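Local structure of hyaluronidase-phage associated (Streptococcus pyogenes, 2WB3) at residues K105-V108 against F114-C117. The protein is a phage tail-fibre hyaluronate lyase, expected to cleave hyaluronan by elimination and so to open the capsule of the streptococcal host. Sequence-based numbering, arbitrary orientation.
Sequences KFYV and FWSC
Strands 103-108 and 114-116 form an antiparallel beta hairpin in which Tyr107 and Trp115, the hydrogen-bonded pair at its middle, also meet through their side chains. Tyr107 N donates to Trp115 O at 3.0 Å and Trp115 N to Tyr107 O at 2.9 Å. Cys117 N adds a third bond, to Lys105 O, at 2.9 Å. The Tyr107 CG sits between the backbone N and the carbonyl carbon (chi1 67°), which stands the phenol up beside Trp115, whose CB lies over one face, 3.6 Å from the ring centroid, a CH-pi contact. Phenol and pyrrole ring are near parallel (25°) but barely overlap; Trp115 CE3 touches Tyr107 CD2. The indole, its CG anti to the backbone N (chi1 173°), runs back along strand 103-108 until CZ3 lies 3.4 Å from Lys105 C. Strand 96-100 completes a three-stranded antiparallel sheet in this trimeric tail fibre, whose fold includes a triple-stranded beta-helix; Trp115 and Ser116 extend the sheet by parallel pairing with the second subunit. On the other face, Phe106 CZ lies 4.1 Å from Phe114 CB, and Val108 CG2 packs against the same CB. The Phe114 ring meets Phe114 of both neighbouring subunits nearly at right angles, while Ser116 OG hydrogen-bonds Gly112 O of the third subunit.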
ATOM      1  N   LYS A 105      21.860  26.373  13.614  1.00 29.91           N
ATOM      2  CA  LYS A 105      21.894  26.572  15.036  1.00 28.97           C
ATOM      3  C   LYS A 105      22.822  25.587  15.744  1.00 28.03           C
ATOM      4  O   LYS A 105      23.439  25.907  16.745  1.00 27.97           O
ATOM      5  CB  LYS A 105      20.472  26.423  15.588  1.00 28.95           C
ATOM      6  CG  LYS A 105      19.478  27.416  15.022  1.00 29.41           C
ATOM      7  CD  LYS A 105      19.940  28.788  15.361  1.00 33.42           C
ATOM      8  CE  LYS A 105      18.859  29.841  15.200  1.00 40.20           C
ATOM      9  NZ  LYS A 105      19.345  31.154  15.684  1.00 41.95           N
ATOM     10  N   PHE A 106      22.896  24.363  15.242  1.00 27.65           N
ATOM     11  CA  PHE A 106      23.734  23.341  15.849  1.00 26.16           C
ATOM     12  C   PHE A 106      24.055  22.346  14.770  1.00 25.32           C
ATOM     13  O   PHE A 106      23.183  21.998  13.991  1.00 25.22           O
ATOM     14  CB  PHE A 106      22.935  22.618  16.966  1.00 26.02           C
ATOM     15  CG  PHE A 106      23.715  21.532  17.682  1.00 25.09           C
ATOM     16  CD1 PHE A 106      24.401  21.809  18.848  1.00 26.06           C
ATOM     17  CD2 PHE A 106      23.724  20.227  17.220  1.00 27.16           C
ATOM     18  CE1 PHE A 106      25.117  20.824  19.494  1.00 25.14           C
ATOM     19  CE2 PHE A 106      24.459  19.218  17.882  1.00 25.31           C
ATOM     20  CZ  PHE A 106      25.141  19.539  19.029  1.00 28.11           C
ATOM     21  N   TYR A 107      25.277  21.847  14.719  1.00 24.99           N
ATOM     22  CA  TYR A 107      25.562  20.711  13.856  1.00 24.79           C
ATOM     23  C   TYR A 107      26.642  19.801  14.398  1.00 24.31           C
ATOM     24  O   TYR A 107      27.453  20.199  15.242  1.00 25.43           O
ATOM     25  CB  TYR A 107      25.914  21.179  12.437  1.00 25.06           C
ATOM     26  CG  TYR A 107      27.207  21.947  12.279  1.00 29.60           C
ATOM     27  CD1 TYR A 107      28.460  21.293  12.328  1.00 30.35           C
ATOM     28  CD2 TYR A 107      27.185  23.321  12.012  1.00 31.11           C
ATOM     29  CE1 TYR A 107      29.644  22.000  12.132  1.00 34.02           C
ATOM     30  CE2 TYR A 107      28.372  24.034  11.815  1.00 34.29           C
ATOM     31  CZ  TYR A 107      29.579  23.367  11.868  1.00 34.97           C
ATOM     32  OH  TYR A 107      30.732  24.097  11.707  1.00 40.63           O
ATOM     33  N   VAL A 108      26.662  18.578  13.885  1.00 23.40           N
ATOM     34  CA  VAL A 108      27.735  17.642  14.123  1.00 23.95           C
ATOM     35  C   VAL A 108      28.357  17.331  12.741  1.00 23.98           C
ATOM     36  O   VAL A 108      27.685  16.882  11.829  1.00 24.14           O
ATOM     37  CB  VAL A 108      27.216  16.363  14.772  1.00 23.92           C
ATOM     38  CG1 VAL A 108      28.337  15.307  14.852  1.00 24.21           C
ATOM     39  CG2 VAL A 108      26.687  16.674  16.184  1.00 22.53           C
ATOM     40  N   PHE A 114      31.331  19.266  16.891  1.00 31.94           N
ATOM     41  CA  PHE A 114      30.039  19.946  16.939  1.00 31.06           C
ATOM     42  C   PHE A 114      30.243  21.459  16.949  1.00 31.61           C
ATOM     43  O   PHE A 114      31.326  21.980  17.314  1.00 31.43           O
ATOM     44  CB  PHE A 114      29.153  19.450  18.110  1.00 30.09           C
ATOM     45  CG  PHE A 114      29.676  19.810  19.462  1.00 29.83           C
ATOM     46  CD1 PHE A 114      29.326  20.992  20.058  1.00 29.44           C
ATOM     47  CD2 PHE A 114      30.514  18.941  20.148  1.00 30.04           C
ATOM     48  CE1 PHE A 114      29.835  21.336  21.303  1.00 30.77           C
ATOM     49  CE2 PHE A 114      30.996  19.263  21.383  1.00 30.58           C
ATOM     50  CZ  PHE A 114      30.677  20.468  21.952  1.00 29.73           C
ATOM     51  N   TRP A 115      29.196  22.162  16.530  1.00 31.62           N
ATOM     52  CA  TRP A 115      29.125  23.624  16.606  1.00 32.44           C
ATOM     53  C   TRP A 115      27.768  24.013  17.175  1.00 32.03           C
ATOM     54  O   TRP A 115      26.747  23.552  16.665  1.00 31.72           O
ATOM     55  CB  TRP A 115      29.273  24.217  15.213  1.00 33.16           C
ATOM     56  CG  TRP A 115      29.051  25.674  15.204  1.00 36.98           C
ATOM     57  CD1 TRP A 115      29.960  26.645  15.551  1.00 40.85           C
ATOM     58  CD2 TRP A 115      27.836  26.358  14.858  1.00 39.33           C
ATOM     59  NE1 TRP A 115      29.377  27.895  15.448  1.00 42.31           N
ATOM     60  CE2 TRP A 115      28.078  27.752  15.025  1.00 42.48           C
ATOM     61  CE3 TRP A 115      26.564  25.932  14.437  1.00 40.76           C
ATOM     62  CZ2 TRP A 115      27.090  28.730  14.777  1.00 43.72           C
ATOM     63  CZ3 TRP A 115      25.576  26.916  14.169  1.00 43.26           C
ATOM     64  CH2 TRP A 115      25.854  28.299  14.347  1.00 44.45           C
ATOM     65  N   SER A 116      27.749  24.843  18.202  1.00 31.47           N
ATOM     66  CA  SER A 116      26.507  25.278  18.805  1.00 33.29           C
ATOM     67  C   SER A 116      26.467  26.799  18.701  1.00 34.33           C
ATOM     68  O   SER A 116      27.482  27.440  18.969  1.00 33.72           O
ATOM     69  CB  SER A 116      26.459  24.880  20.280  1.00 32.97           C
ATOM     70  OG  SER A 116      25.341  25.471  20.941  1.00 34.13           O
ATOM     71  N   CYS A 117      25.313  27.363  18.330  1.00 35.27           N
ATOM     72  CA  CYS A 117      25.175  28.821  18.142  1.00 36.92           C
ATOM     73  C   CYS A 117      24.903  29.607  19.441  1.00 36.74           C
ATOM     74  O   CYS A 117      24.819  30.842  19.392  1.00 38.54           O
ATOM     75  CB  CYS A 117      24.070  29.110  17.148  1.00 36.59           C
ATOM     76  SG  CYS A 117      24.062  30.764  16.372  1.00 43.09           S
TER